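Local structure of hypothetical conserved protein (Thermus thermophilus, 3DZM) at residues S12-A17 with A28-D33; S76-N81 with F111-Y116; I130-L135 with F163-T168; P149-V154 with L208-R213. The protein is of unknown function but forms a calcium-binding beta-barrel that serves as a major protein of the bacterial outer membrane. All coordinates share one frame; numbering follows the deposited sequence.

Contact 1. Residues S12-A17 with A28-D33; sequences SVEAGA and AVVAED
Ser12 and Val30 form an antiparallel hydrogen-bonded pair, gripping each other through both backbone bonds: Ser12 N to Val30 O and Val30 N to Ser12 O, each 3.0 Å. Two residues on, Glu14 and Ala28 repeat the pattern, with Glu14 N 2.8 Å from Ala28 O. The non-hydrogen-bonded pair between them, Val13 and Val29, adds CA-H...O contacts, Val29 CA to Ser12 O and Val13 CA to Ala28 O, both 3.4 Å. Val13 CG2 lies beside Ala28 O and Val29 CG2 beside Ser12 O, each at 3.6 Å.

On the face of Ser12, Glu14, Ala28 and Val30 the side chains are buried and mixed in character. Glu14 stretches out with CG trans to its own N (chi1 -176°), which carries the carboxylate across Val30, OE1 lying 4.1 Å from Val30 CG2. Ser12 OG gives a weak hydrogen bond of 3.3 Å to Glu32 OE2. A second shell of basic groups pairs with both acids and probably fixes their carboxylates: Arg142 and Arg43 form salt bridges to the two oxygens of Glu14, and Lys91 forms one to Glu32 OE1. These cations probably keep the buried carboxylates ionised.

Strands 10-17 and 23-32 are antiparallel neighbours in the wall of an outer-membrane beta-barrel, with charged side chains buried on one face and Val13 and Val29 on the more accessible other.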
loop_
_atom_site.group_PDB
_atom_site.type_symbol
_atom_site.label_atom_id
_atom_site.label_comp_id
_atom_site.label_asym_id
_atom_site.label_seq_id
_atom_site.Cartn_x
_atom_site.Cartn_y
_atom_site.Cartn_z
ATOM N N SER A 12 -18.321 -12.978 -0.712
ATOM C CA SER A 12 -17.368 -13.469 -1.710
ATOM C C SER A 12 -15.976 -13.195 -1.223
ATOM O O SER A 12 -15.755 -12.354 -0.361
ATOM C CB SER A 12 -17.557 -12.826 -3.085
ATOM O OG SER A 12 -18.808 -12.172 -3.160
ATOM N N VAL A 13 -15.026 -13.923 -1.775
ATOM C CA VAL A 13 -13.638 -13.650 -1.483
ATOM C C VAL A 13 -13.082 -13.177 -2.822
ATOM O O VAL A 13 -13.429 -13.726 -3.881
ATOM C CB VAL A 13 -12.912 -14.914 -0.876
ATOM C CG1 VAL A 13 -13.191 -16.148 -1.711
ATOM C CG2 VAL A 13 -11.402 -14.703 -0.722
ATOM N N GLU A 14 -12.259 -12.132 -2.766
ATOM C CA GLU A 14 -11.766 -11.461 -3.952
ATOM C C GLU A 14 -10.236 -11.392 -3.891
ATOM O O GLU A 14 -9.663 -10.968 -2.895
ATOM C CB GLU A 14 -12.402 -10.061 -4.005
ATOM C CG GLU A 14 -12.094 -9.206 -5.228
ATOM C CD GLU A 14 -12.113 -7.703 -4.899
ATOM O OE1 GLU A 14 -13.209 -7.094 -4.878
ATOM O OE2 GLU A 14 -11.014 -7.133 -4.666
ATOM N N ALA A 15 -9.574 -11.815 -4.958
ATOM C CA ALA A 15 -8.118 -11.654 -5.090
ATOM C C ALA A 15 -7.838 -10.695 -6.226
ATOM O O ALA A 15 -8.494 -10.769 -7.271
ATOM C CB ALA A 15 -7.422 -13.032 -5.384
ATOM N N GLY A 16 -6.877 -9.796 -6.047
ATOM C CA GLY A 16 -6.500 -8.936 -7.149
ATOM C C GLY A 16 -5.033 -8.660 -7.257
ATOM O O GLY A 16 -4.306 -8.726 -6.283
ATOM N N ALA A 17 -4.589 -8.326 -8.452
ATOM C CA ALA A 17 -3.173 -8.056 -8.683
ATOM C C ALA A 17 -3.056 -6.748 -9.437
ATOM O O ALA A 17 -3.947 -6.394 -10.205
ATOM C CB ALA A 17 -2.537 -9.205 -9.504
ATOM N N ALA A 28 -9.416 -9.928 -0.286
ATOM C CA ALA A 28 -10.502 -9.241 0.399
ATOM C C ALA A 28 -11.698 -10.146 0.554
ATOM O O ALA A 28 -11.838 -11.141 -0.169
ATOM C CB ALA A 28 -10.902 -7.919 -0.328
ATOM N N VAL A 29 -12.532 -9.811 1.538
ATOM C CA VAL A 29 -13.852 -10.401 1.663
ATOM C C VAL A 29 -14.840 -9.275 1.416
ATOM O O VAL A 29 -14.660 -8.165 1.910
ATOM C CB VAL A 29 -14.069 -11.104 3.042
ATOM C CG1 VAL A 29 -13.776 -10.155 4.224
ATOM C CG2 VAL A 29 -15.482 -11.668 3.148
ATOM N N VAL A 30 -15.843 -9.551 0.598
ATOM C CA VAL A 30 -16.916 -8.605 0.285
ATOM C C VAL A 30 -18.250 -9.144 0.761
ATOM O O VAL A 30 -18.521 -10.327 0.646
ATOM C CB VAL A 30 -17.108 -8.476 -1.215
ATOM C CG1 VAL A 30 -18.036 -7.310 -1.511
ATOM C CG2 VAL A 30 -15.774 -8.343 -1.916
ATOM N N ALA A 31 -19.100 -8.271 1.258
ATOM C CA ALA A 31 -20.436 -8.668 1.640
ATOM C C ALA A 31 -21.374 -7.710 0.944
ATOM O O ALA A 31 -21.198 -6.515 1.022
ATOM C CB ALA A 31 -20.586 -8.572 3.128
ATOM N N GLU A 32 -22.360 -8.237 0.238
ATOM C CA GLU A 32 -23.248 -7.398 -0.544
ATOM C C GLU A 32 -24.640 -7.991 -0.508
ATOM O O GLU A 32 -24.798 -9.129 -0.076
ATOM C CB GLU A 32 -22.722 -7.255 -1.973
ATOM C CG GLU A 32 -22.552 -8.562 -2.706
ATOM C CD GLU A 32 -21.435 -8.536 -3.742
ATOM O OE1 GLU A 32 -21.366 -7.570 -4.541
ATOM O OE2 GLU A 32 -20.629 -9.504 -3.748
ATOM N N ASP A 33 -25.645 -7.221 -0.940
ATOM C CA ASP A 33 -27.048 -7.608 -0.745
ATOM C C ASP A 33 -27.315 -7.842 0.740
ATOM O O ASP A 33 -27.737 -8.929 1.137
ATOM C CB ASP A 33 -27.411 -8.877 -1.545
ATOM C CG ASP A 33 -27.428 -8.642 -3.063
ATOM O OD1 ASP A 33 -27.215 -7.485 -3.507
ATOM O OD2 ASP A 33 -27.656 -9.624 -3.814
#

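Contact 2. Residues S76-N81 with F111-Y116; sequences SEWGQN and FFSGGY. With CA (calcium ion), chain D; C8E ((hydroxyethyloxy)tri(ethyloxy)octane), chain E.
Trp78 lays its indole along Gly114 and Gly115 of the neighbouring strand. From CB, CG sits between the backbone N and carbonyl carbon (chi1 68°), folding the ring over the partner backbone. CD1 comes to 3.2 Å from Gly115 O, and NE1 lies 3.6 Å from Gly115 C. The six-membered ring then covers Gly114, whose CA stands 3.4 Å from its centroid and 10° off the normal, a CH-pi contact over the face. At the far end CZ3 approaches Ser113 O, and CH2 lies 3.9 Å from Ser113 OG. An alanine here is likely to leave the Gly114-Gly115 backbone uncovered on that side. Beneath, Trp78 and Gly115, then Gln80 and Ser113, exchange paired antiparallel backbone bonds.

On the opposite face Glu77 OE2 binds the calcium ion at 2.7 Å, a site completed by Asp52, Leu54 and Asp56, while Lys70 and Trp66 hold OE1. Asn81 OD1 meets the edge of the Phe112 ring and accepts a hydrogen bond from Asn110 ND2, while Asn81 ND2 gives the detergent O21 a nearly straight 2.8 Å hydrogen bond. Gly115, lacking a CB on the indole side, lets the ring lie close, and calcium binding falls to the other face.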
loop_
_atom_site.group_PDB
_atom_site.type_symbol
_atom_site.label_atom_id
_atom_site.label_comp_id
_atom_site.label_asym_id
_atom_site.label_seq_id
_atom_site.Cartn_x
_atom_site.Cartn_y
_atom_site.Cartn_z
ATOM N N SER A 76 21.790 -2.809 -1.337
ATOM C CA SER A 76 20.500 -3.315 -1.828
ATOM C C SER A 76 19.353 -2.598 -1.143
ATOM O O SER A 76 19.223 -2.691 0.065
ATOM C CB SER A 76 20.336 -4.806 -1.518
ATOM O OG SER A 76 21.402 -5.593 -2.015
ATOM N N GLU A 77 18.518 -1.907 -1.915
ATOM C CA GLU A 77 17.334 -1.249 -1.389
ATOM C C GLU A 77 16.142 -2.181 -1.491
ATOM O O GLU A 77 16.044 -2.999 -2.407
ATOM C CB GLU A 77 17.050 0.035 -2.154
ATOM C CG GLU A 77 15.926 0.903 -1.580
ATOM C CD GLU A 77 15.858 2.305 -2.221
ATOM O OE1 GLU A 77 16.903 2.832 -2.683
ATOM O OE2 GLU A 77 14.756 2.891 -2.242
ATOM N N TRP A 78 15.228 -2.064 -0.539
ATOM C CA TRP A 78 14.014 -2.853 -0.572
ATOM C C TRP A 78 12.921 -2.000 0.131
ATOM O O TRP A 78 13.229 -1.149 0.950
ATOM C CB TRP A 78 14.276 -4.200 0.133
ATOM C CG TRP A 78 14.494 -3.981 1.579
ATOM C CD1 TRP A 78 15.676 -3.657 2.206
ATOM C CD2 TRP A 78 13.482 -3.953 2.591
ATOM N NE1 TRP A 78 15.457 -3.479 3.560
ATOM C CE2 TRP A 78 14.121 -3.651 3.817
ATOM C CE3 TRP A 78 12.099 -4.165 2.583
ATOM C CZ2 TRP A 78 13.419 -3.554 5.014
ATOM C CZ3 TRP A 78 11.415 -4.091 3.771
ATOM C CH2 TRP A 78 12.076 -3.775 4.969
ATOM N N GLY A 79 11.653 -2.209 -0.204
ATOM C CA GLY A 79 10.564 -1.493 0.442
ATOM C C GLY A 79 9.264 -2.230 0.289
ATOM O O GLY A 79 9.071 -2.932 -0.680
ATOM N N GLN A 80 8.363 -2.103 1.249
ATOM C CA GLN A 80 7.050 -2.705 1.065
ATOM C C GLN A 80 5.939 -1.915 1.751
ATOM O O GLN A 80 6.226 -1.120 2.659
ATOM C CB GLN A 80 7.063 -4.130 1.552
ATOM C CG GLN A 80 7.535 -4.238 2.962
ATOM C CD GLN A 80 7.340 -5.614 3.517
ATOM O OE1 GLN A 80 7.977 -6.547 3.075
ATOM N NE2 GLN A 80 6.452 -5.749 4.492
ATOM N N ASN A 81 4.695 -2.108 1.281
ATOM C CA ASN A 81 3.494 -1.596 1.967
ATOM C C ASN A 81 2.564 -2.728 2.210
ATOM O O ASN A 81 2.311 -3.519 1.294
ATOM C CB ASN A 81 2.766 -0.518 1.173
ATOM C CG ASN A 81 3.546 0.758 1.097
ATOM O OD1 ASN A 81 3.816 1.387 2.098
ATOM N ND2 ASN A 81 3.912 1.149 -0.088
ATOM N N PHE A 111 1.116 -0.283 6.692
ATOM C CA PHE A 111 2.417 -0.567 7.302
ATOM C C PHE A 111 3.507 -0.465 6.253
ATOM O O PHE A 111 3.675 -1.341 5.426
ATOM C CB PHE A 111 2.372 -1.909 8.070
ATOM C CG PHE A 111 1.279 -1.943 9.059
ATOM C CD1 PHE A 111 1.496 -1.507 10.361
ATOM C CD2 PHE A 111 -0.023 -2.241 8.654
ATOM C CE1 PHE A 111 0.443 -1.467 11.270
ATOM C CE2 PHE A 111 -1.083 -2.183 9.554
ATOM C CZ PHE A 111 -0.855 -1.799 10.859
ATOM N N PHE A 112 4.205 0.661 6.263
ATOM C CA PHE A 112 5.347 0.884 5.390
ATOM C C PHE A 112 6.662 0.487 6.037
ATOM O O PHE A 112 6.878 0.711 7.214
ATOM C CB PHE A 112 5.445 2.358 4.974
ATOM C CG PHE A 112 6.786 2.722 4.375
ATOM C CD1 PHE A 112 7.051 2.480 3.046
ATOM C CD2 PHE A 112 7.794 3.261 5.159
ATOM C CE1 PHE A 112 8.265 2.800 2.494
ATOM C CE2 PHE A 112 9.040 3.585 4.609
ATOM C CZ PHE A 112 9.270 3.351 3.275
ATOM N N SER A 113 7.550 -0.073 5.239
ATOM C CA SER A 113 8.910 -0.365 5.681
ATOM C C SER A 113 9.898 -0.639 4.546
ATOM O O SER A 113 9.581 -1.283 3.563
ATOM C CB SER A 113 8.926 -1.530 6.671
ATOM O OG SER A 113 8.525 -2.730 6.046
ATOM N N GLY A 114 11.108 -0.135 4.689
ATOM C CA GLY A 114 12.186 -0.529 3.801
ATOM C C GLY A 114 13.513 -0.029 4.310
ATOM O O GLY A 114 13.653 0.324 5.468
ATOM N N GLY A 115 14.484 0.021 3.420
ATOM C CA GLY A 115 15.822 0.476 3.744
ATOM C C GLY A 115 16.799 -0.224 2.824
ATOM O O GLY A 115 16.439 -0.602 1.709
ATOM N N TYR A 116 18.030 -0.410 3.286
ATOM C CA TYR A 116 19.044 -1.087 2.485
ATOM C C TYR A 116 19.893 -2.075 3.287
ATOM O O TYR A 116 19.988 -1.993 4.513
ATOM C CB TYR A 116 19.942 -0.066 1.804
ATOM C CG TYR A 116 20.700 0.776 2.777
ATOM C CD1 TYR A 116 22.021 0.476 3.099
ATOM C CD2 TYR A 116 20.097 1.867 3.399
ATOM C CE1 TYR A 116 22.730 1.241 4.010
ATOM C CE2 TYR A 116 20.800 2.642 4.315
ATOM C CZ TYR A 116 22.118 2.318 4.609
ATOM O OH TYR A 116 22.824 3.076 5.502
HETATM CA CA CA D . 14.997 4.169 -4.659
HETATM C C1 C8E E . -2.988 11.035 -9.712
HETATM C C2 C8E E . -2.940 11.398 -8.222
HETATM C C3 C8E E . -1.566 11.888 -7.747
HETATM C C4 C8E E . -1.581 13.373 -7.348
HETATM C C5 C8E E . -0.478 13.780 -6.364
HETATM C C6 C8E E . 0.718 14.535 -6.966
HETATM C C7 C8E E . 2.017 13.720 -6.930
HETATM C C8 C8E E . 1.844 12.449 -6.089
HETATM O O9 C8E E . 3.021 12.001 -5.425
HETATM C C10 C8E E . 2.923 12.152 -4.015
HETATM C C11 C8E E . 3.829 11.188 -3.249
HETATM O O12 C8E E . 3.119 10.026 -2.866
HETATM C C13 C8E E . 3.977 8.933 -2.573
HETATM C C14 C8E E . 3.321 7.577 -2.852
HETATM O O15 C8E E . 4.138 6.823 -3.730
HETATM C C16 C8E E . 3.501 5.664 -4.228
HETATM C C17 C8E E . 3.419 4.599 -3.132
HETATM O O18 C8E E . 4.539 3.730 -3.161
HETATM C C19 C8E E . 5.667 4.277 -2.522
HETATM C C20 C8E E . 5.272 4.579 -1.081
HETATM O O21 C8E E . 5.471 3.449 -0.276
#

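Contact 3. Residues I130-L135 with F163-T168; sequences ISSNQL and FQACFT. With C8E ((hydroxyethyloxy)tri(ethyloxy)octane), chain F.
Ile130 rests against Phe167, its CD1 3.8 Å from Phe167 CB, an apolar touch that also reaches the ring. Ser131 follows with the single beta bridge: its O accepts from Thr168 N at 2.9 Å, while the return bond from Ser131 N to Thr168 O is weak. Beyond it the regular ladder stops, and side chains bond to the backbone of the partner loop. Ser132 holds OG trans to its own N (chi1 -157°), over one face of the Phe167 ring, where it donates to Cys166 O at 2.8 Å. The same OG accepts from a water that in turn takes the N-H of Ala165, 3.0 Å from Ala165 N. Asn133 contributes its carbonyl O, against Ala165 CB.

Gln134 reaches across extended, and NE2 gives Phe163 O a 2.8 Å bond that is almost straight (175°). The acceptor lies in the amide plane, but the donor sits well above the carbonyl plane. A second, weak bond runs from NE2 to Pro200 O. A leucine in its place, with no N-H to give, is likely to leave the loop at Phe163 less firmly tied. At Leu135 the backbone meets again, Phe163 N to Leu135 O at 3.2 Å, and that oxygen also lies at the edge of the Phe163 ring.

Cys166, tied to Cys184 by a disulfide, lies within the interruption. The chemistry implies a locally broken strand pairing, in which a serine, a glutamine and a water supply polar links between the two segments.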
loop_
_atom_site.group_PDB
_atom_site.type_symbol
_atom_site.label_atom_id
_atom_site.label_comp_id
_atom_site.label_asym_id
_atom_site.label_seq_id
_atom_site.Cartn_x
_atom_site.Cartn_y
_atom_site.Cartn_z
ATOM N N ILE A 130 13.764 1.577 7.932
ATOM C CA ILE A 130 12.842 2.591 8.422
ATOM C C ILE A 130 11.378 2.121 8.284
ATOM O O ILE A 130 11.062 1.279 7.468
ATOM C CB ILE A 130 13.090 3.923 7.706
ATOM C CG1 ILE A 130 12.277 5.048 8.345
ATOM C CG2 ILE A 130 12.829 3.779 6.203
ATOM C CD1 ILE A 130 13.021 6.360 8.409
ATOM N N SER A 131 10.496 2.649 9.120
ATOM C CA SER A 131 9.098 2.196 9.230
ATOM C C SER A 131 8.146 3.367 9.525
ATOM O O SER A 131 8.513 4.335 10.201
ATOM C CB SER A 131 8.968 1.182 10.356
ATOM O OG SER A 131 9.246 -0.108 9.862
ATOM N N SER A 132 6.929 3.280 9.000
ATOM C CA SER A 132 5.889 4.237 9.318
ATOM C C SER A 132 4.547 3.555 9.237
ATOM O O SER A 132 4.270 2.869 8.273
ATOM C CB SER A 132 5.940 5.426 8.357
ATOM O OG SER A 132 5.326 6.564 8.926
ATOM N N ASN A 133 3.712 3.736 10.252
ATOM C CA ASN A 133 2.339 3.233 10.198
ATOM C C ASN A 133 1.373 4.371 10.027
ATOM O O ASN A 133 1.317 5.247 10.882
ATOM C CB ASN A 133 1.978 2.485 11.461
ATOM C CG ASN A 133 2.915 1.350 11.747
ATOM O OD1 ASN A 133 3.740 0.992 10.923
ATOM N ND2 ASN A 133 2.809 0.795 12.934
ATOM N N GLN A 134 0.604 4.362 8.941
ATOM C CA GLN A 134 -0.221 5.517 8.648
ATOM C C GLN A 134 -1.678 5.225 8.484
ATOM O O GLN A 134 -2.067 4.166 8.059
ATOM C CB GLN A 134 0.288 6.270 7.436
ATOM C CG GLN A 134 1.766 6.450 7.416
ATOM C CD GLN A 134 2.236 7.052 6.121
ATOM O OE1 GLN A 134 2.900 6.384 5.338
ATOM N NE2 GLN A 134 1.890 8.319 5.882
ATOM N N LEU A 135 -2.475 6.211 8.847
ATOM C CA LEU A 135 -3.897 6.173 8.658
ATOM C C LEU A 135 -4.180 6.854 7.311
ATOM O O LEU A 135 -3.657 7.903 7.039
ATOM C CB LEU A 135 -4.578 6.873 9.850
ATOM C CG LEU A 135 -6.037 7.271 9.658
ATOM C CD1 LEU A 135 -6.911 6.030 9.556
ATOM C CD2 LEU A 135 -6.497 8.126 10.791
ATOM N N PHE A 163 -1.899 10.347 5.816
ATOM C CA PHE A 163 -1.345 11.351 6.719
ATOM C C PHE A 163 0.047 10.963 7.219
ATOM O O PHE A 163 0.277 9.840 7.662
ATOM C CB PHE A 163 -2.289 11.536 7.912
ATOM C CG PHE A 163 -3.641 11.994 7.528
ATOM C CD1 PHE A 163 -3.910 13.355 7.363
ATOM C CD2 PHE A 163 -4.652 11.081 7.291
ATOM C CE1 PHE A 163 -5.177 13.799 6.990
ATOM C CE2 PHE A 163 -5.944 11.520 6.894
ATOM C CZ PHE A 163 -6.201 12.870 6.750
ATOM N N GLN A 164 0.973 11.899 7.161
ATOM C CA GLN A 164 2.297 11.674 7.707
ATOM C C GLN A 164 2.228 11.284 9.179
ATOM O O GLN A 164 1.453 11.838 9.965
ATOM C CB GLN A 164 3.200 12.903 7.532
ATOM C CG GLN A 164 2.634 14.138 8.181
ATOM C CD GLN A 164 3.461 15.416 7.994
ATOM O OE1 GLN A 164 4.088 15.632 6.960
ATOM N NE2 GLN A 164 3.420 16.292 9.008
ATOM N N ALA A 165 3.068 10.317 9.521
ATOM C CA ALA A 165 3.148 9.754 10.838
ATOM C C ALA A 165 4.601 9.745 11.307
ATOM O O ALA A 165 5.487 10.245 10.627
ATOM C CB ALA A 165 2.645 8.371 10.774
ATOM N N CYS A 166 4.854 9.156 12.465
ATOM C CA CYS A 166 6.221 9.026 12.952
ATOM C C CYS A 166 6.996 8.023 12.096
ATOM O O CYS A 166 6.399 7.156 11.461
ATOM C CB CYS A 166 6.221 8.605 14.432
ATOM S SG CYS A 166 5.729 9.912 15.568
ATOM N N PHE A 167 8.318 8.160 12.074
ATOM C CA PHE A 167 9.214 7.170 11.468
ATOM C C PHE A 167 10.054 6.468 12.520
ATOM O O PHE A 167 10.489 7.095 13.468
ATOM C CB PHE A 167 10.188 7.846 10.530
ATOM C CG PHE A 167 9.571 8.348 9.296
ATOM C CD1 PHE A 167 9.226 7.476 8.280
ATOM C CD2 PHE A 167 9.331 9.690 9.138
ATOM C CE1 PHE A 167 8.667 7.948 7.125
ATOM C CE2 PHE A 167 8.763 10.167 7.985
ATOM C CZ PHE A 167 8.443 9.298 6.979
ATOM N N THR A 168 10.316 5.180 12.334
ATOM C CA THR A 168 11.164 4.436 13.261
ATOM C C THR A 168 12.324 3.816 12.502
ATOM O O THR A 168 12.098 3.024 11.612
ATOM C CB THR A 168 10.361 3.338 13.899
ATOM O OG1 THR A 168 9.301 3.933 14.643
ATOM C CG2 THR A 168 11.202 2.517 14.823
HETATM C C1 C8E F . -8.893 11.853 0.286
HETATM C C2 C8E F . -9.016 13.303 0.809
HETATM C C3 C8E F . -8.101 13.732 1.979
HETATM C C4 C8E F . -7.607 15.184 1.854
HETATM C C5 C8E F . -6.075 15.396 1.880
HETATM C C6 C8E F . -5.589 16.786 2.350
HETATM C C7 C8E F . -4.186 16.781 2.981
HETATM C C8 C8E F . -3.959 17.823 4.094
HETATM O O9 C8E F . -3.199 17.335 5.200
HETATM C C10 C8E F . -1.891 16.873 4.865
HETATM C C11 C8E F . -1.119 16.191 6.021
HETATM O O12 C8E F . -0.206 15.174 5.578
HETATM C C13 C8E F . 1.179 15.516 5.599
HETATM C C14 C8E F . 1.958 15.027 4.363
HETATM O O15 C8E F . 2.924 14.037 4.710
HETATM C C16 C8E F . 4.185 14.079 4.044
HETATM C C17 C8E F . 4.263 13.139 2.829
HETATM O O18 C8E F . 5.572 12.959 2.300
HETATM C C19 C8E F . 5.968 11.589 2.305
HETATM C C20 C8E F . 7.355 11.307 1.702
HETATM O O21 C8E F . 8.241 10.788 2.690
HETATM O O HOH W 1 5.086 9.130 7.681
#

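Contact 4. Residues P149-V154 with L208-R213; sequences PNLSLV and LGAAYR
Backbone hydrogen bonds carry most of the contact between Ser152 and Ala211 and their neighbours. Ser152 N and O pair with Ala211 O and N at 3.0 and 2.9 Å, both donors in the carbonyl plane. Val154 and Gly209 form the next hydrogen-bonded pair, in which Val154 N comes to Gly209 O at 2.8 Å from above the carbonyl plane. At the other end Arg213 N reaches Asn150 O, 2.8 Å away, which carries the bonding one residue past the strand into the loop.

CA-H...O contacts fill the intervening positions: Tyr212 CA to Asn150 O, Leu151 CA to Ala211 O, and Ala210 CA to Ser152 O at 3.2 Å.

Apolar packing differs between the two faces. On one, Leu151 CD1 lies 4.4 Å from Ala210 CB and also comes to the edge of the Tyr212 ring. That ring swings out with CG trans to N (chi1 -180°), bringing CE1 to 3.8 Å from Asn150 CB. On the other face Val154 holds CG2 anti to its carbonyl carbon, which brings it to 4.0 Å from Ala211 CB. Gly209, Ala210 and Ala211 offer little side chain.

Strand 202-213 is flanked on its far edge by strand 10-17, to which Leu208, Ala210 and Tyr212 bond through Ala17, Ala15 and Val13. Strand 127-148 borders the other partner through Tyr145, and its Arg142 touches both Val154 and Ala211.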
loop_
_atom_site.group_PDB
_atom_site.type_symbol
_atom_site.label_atom_id
_atom_site.label_comp_id
_atom_site.label_asym_id
_atom_site.label_seq_id
_atom_site.Cartn_x
_atom_site.Cartn_y
_atom_site.Cartn_z
ATOM N N PRO A 149 -20.382 -19.443 -13.228
ATOM C CA PRO A 149 -21.068 -19.645 -11.946
ATOM C C PRO A 149 -20.204 -19.270 -10.739
ATOM O O PRO A 149 -19.185 -19.929 -10.506
ATOM C CB PRO A 149 -21.302 -21.159 -11.922
ATOM C CG PRO A 149 -21.413 -21.529 -13.337
ATOM C CD PRO A 149 -20.530 -20.604 -14.122
ATOM N N ASN A 150 -20.620 -18.249 -9.986
ATOM C CA ASN A 150 -19.976 -17.878 -8.722
ATOM C C ASN A 150 -18.648 -17.186 -8.896
ATOM O O ASN A 150 -17.891 -17.052 -7.947
ATOM C CB ASN A 150 -19.798 -19.095 -7.818
ATOM C CG ASN A 150 -21.114 -19.598 -7.279
ATOM O OD1 ASN A 150 -22.026 -18.805 -7.029
ATOM N ND2 ASN A 150 -21.236 -20.915 -7.117
ATOM N N LEU A 151 -18.367 -16.735 -10.115
ATOM C CA LEU A 151 -17.081 -16.127 -10.421
ATOM C C LEU A 151 -17.262 -14.890 -11.287
ATOM O O LEU A 151 -17.910 -14.948 -12.321
ATOM C CB LEU A 151 -16.180 -17.130 -11.140
ATOM C CG LEU A 151 -14.732 -16.700 -11.342
ATOM C CD1 LEU A 151 -13.929 -17.034 -10.104
ATOM C CD2 LEU A 151 -14.172 -17.393 -12.544
ATOM N N SER A 152 -16.721 -13.753 -10.855
ATOM C CA SER A 152 -16.714 -12.573 -11.723
ATOM C C SER A 152 -15.351 -11.949 -11.841
ATOM O O SER A 152 -14.535 -12.033 -10.927
ATOM C CB SER A 152 -17.745 -11.504 -11.313
ATOM O OG SER A 152 -18.049 -11.572 -9.951
ATOM N N LEU A 153 -15.119 -11.356 -13.005
ATOM C CA LEU A 153 -13.982 -10.505 -13.234
ATOM C C LEU A 153 -14.190 -9.203 -12.465
ATOM O O LEU A 153 -15.291 -8.660 -12.442
ATOM C CB LEU A 153 -13.856 -10.235 -14.726
ATOM C CG LEU A 153 -12.408 -9.981 -15.113
ATOM C CD1 LEU A 153 -11.566 -11.173 -14.680
ATOM C CD2 LEU A 153 -12.293 -9.729 -16.595
ATOM N N VAL A 154 -13.150 -8.723 -11.794
ATOM C CA VAL A 154 -13.249 -7.486 -11.027
ATOM C C VAL A 154 -12.135 -6.516 -11.391
ATOM O O VAL A 154 -10.980 -6.887 -11.423
ATOM C CB VAL A 154 -13.169 -7.727 -9.530
ATOM C CG1 VAL A 154 -13.230 -6.410 -8.827
ATOM C CG2 VAL A 154 -14.288 -8.602 -9.065
ATOM N N LEU A 208 -6.566 -5.714 -11.345
ATOM C CA LEU A 208 -7.456 -6.721 -11.945
ATOM C C LEU A 208 -7.474 -7.935 -11.059
ATOM O O LEU A 208 -6.470 -8.263 -10.445
ATOM C CB LEU A 208 -7.036 -7.134 -13.341
ATOM C CG LEU A 208 -6.927 -5.951 -14.295
ATOM C CD1 LEU A 208 -6.405 -6.368 -15.665
ATOM C CD2 LEU A 208 -8.277 -5.219 -14.399
ATOM N N GLY A 209 -8.627 -8.589 -10.972
ATOM C CA GLY A 209 -8.754 -9.754 -10.129
ATOM C C GLY A 209 -10.073 -10.450 -10.326
ATOM O O GLY A 209 -10.783 -10.159 -11.265
ATOM N N ALA A 210 -10.394 -11.375 -9.433
ATOM C CA ALA A 210 -11.593 -12.169 -9.560
ATOM C C ALA A 210 -12.249 -12.321 -8.211
ATOM O O ALA A 210 -11.571 -12.265 -7.196
ATOM C CB ALA A 210 -11.237 -13.542 -10.134
ATOM N N ALA A 211 -13.563 -12.507 -8.190
ATOM C CA ALA A 211 -14.264 -12.746 -6.932
ATOM C C ALA A 211 -15.085 -14.011 -7.028
ATOM O O ALA A 211 -15.807 -14.214 -7.998
ATOM C CB ALA A 211 -15.136 -11.586 -6.571
ATOM N N TYR A 212 -14.961 -14.858 -6.012
ATOM C CA TYR A 212 -15.661 -16.127 -5.964
ATOM C C TYR A 212 -16.756 -16.031 -4.916
ATOM O O TYR A 212 -16.463 -15.748 -3.763
ATOM C CB TYR A 212 -14.674 -17.260 -5.620
ATOM C CG TYR A 212 -15.330 -18.614 -5.553
ATOM C CD1 TYR A 212 -15.766 -19.244 -6.716
ATOM C CD2 TYR A 212 -15.552 -19.250 -4.339
ATOM C CE1 TYR A 212 -16.400 -20.478 -6.686
ATOM C CE2 TYR A 212 -16.184 -20.497 -4.290
ATOM C CZ TYR A 212 -16.609 -21.107 -5.478
ATOM O OH TYR A 212 -17.245 -22.342 -5.473
ATOM N N ARG A 213 -18.010 -16.235 -5.320
ATOM C CA ARG A 213 -19.151 -16.094 -4.402
ATOM C C ARG A 213 -19.359 -17.316 -3.540
ATOM O O ARG A 213 -18.765 -18.346 -3.787
ATOM C CB ARG A 213 -20.458 -15.751 -5.139
ATOM C CG ARG A 213 -21.682 -15.553 -4.218
ATOM C CD ARG A 213 -22.876 -14.950 -4.964
ATOM N NE ARG A 213 -22.454 -13.827 -5.809
ATOM C CZ ARG A 213 -22.535 -12.538 -5.472
ATOM N NH1 ARG A 213 -23.043 -12.187 -4.303
ATOM N NH2 ARG A 213 -22.113 -11.593 -6.310
#

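Overall arrangement
All four contacts are antiparallel pairings in one curled sheet. Contacts 1 and 4 adjoin, their centres 8 Å apart, because strands 10-17 and 202-213 are neighbours; this brings the first and last strands together and helps close the barrel. Contact 1 is mostly buried, its acids salt-bridged to basic residues beyond its two segments, whereas contact 4 is a surface contact of mainly backbone bonds and apolar side chains, with Tyr212, Asn150 and Arg213 at one end. Contacts 2 and 3, partly buried across the chain's centre, join through strands 100-117 and 127-148 and carry calcium, detergent and disulfide chemistry. Strand 151-172 serves both contact 3, where its pairing is interrupted, and contact 4, where it is regular.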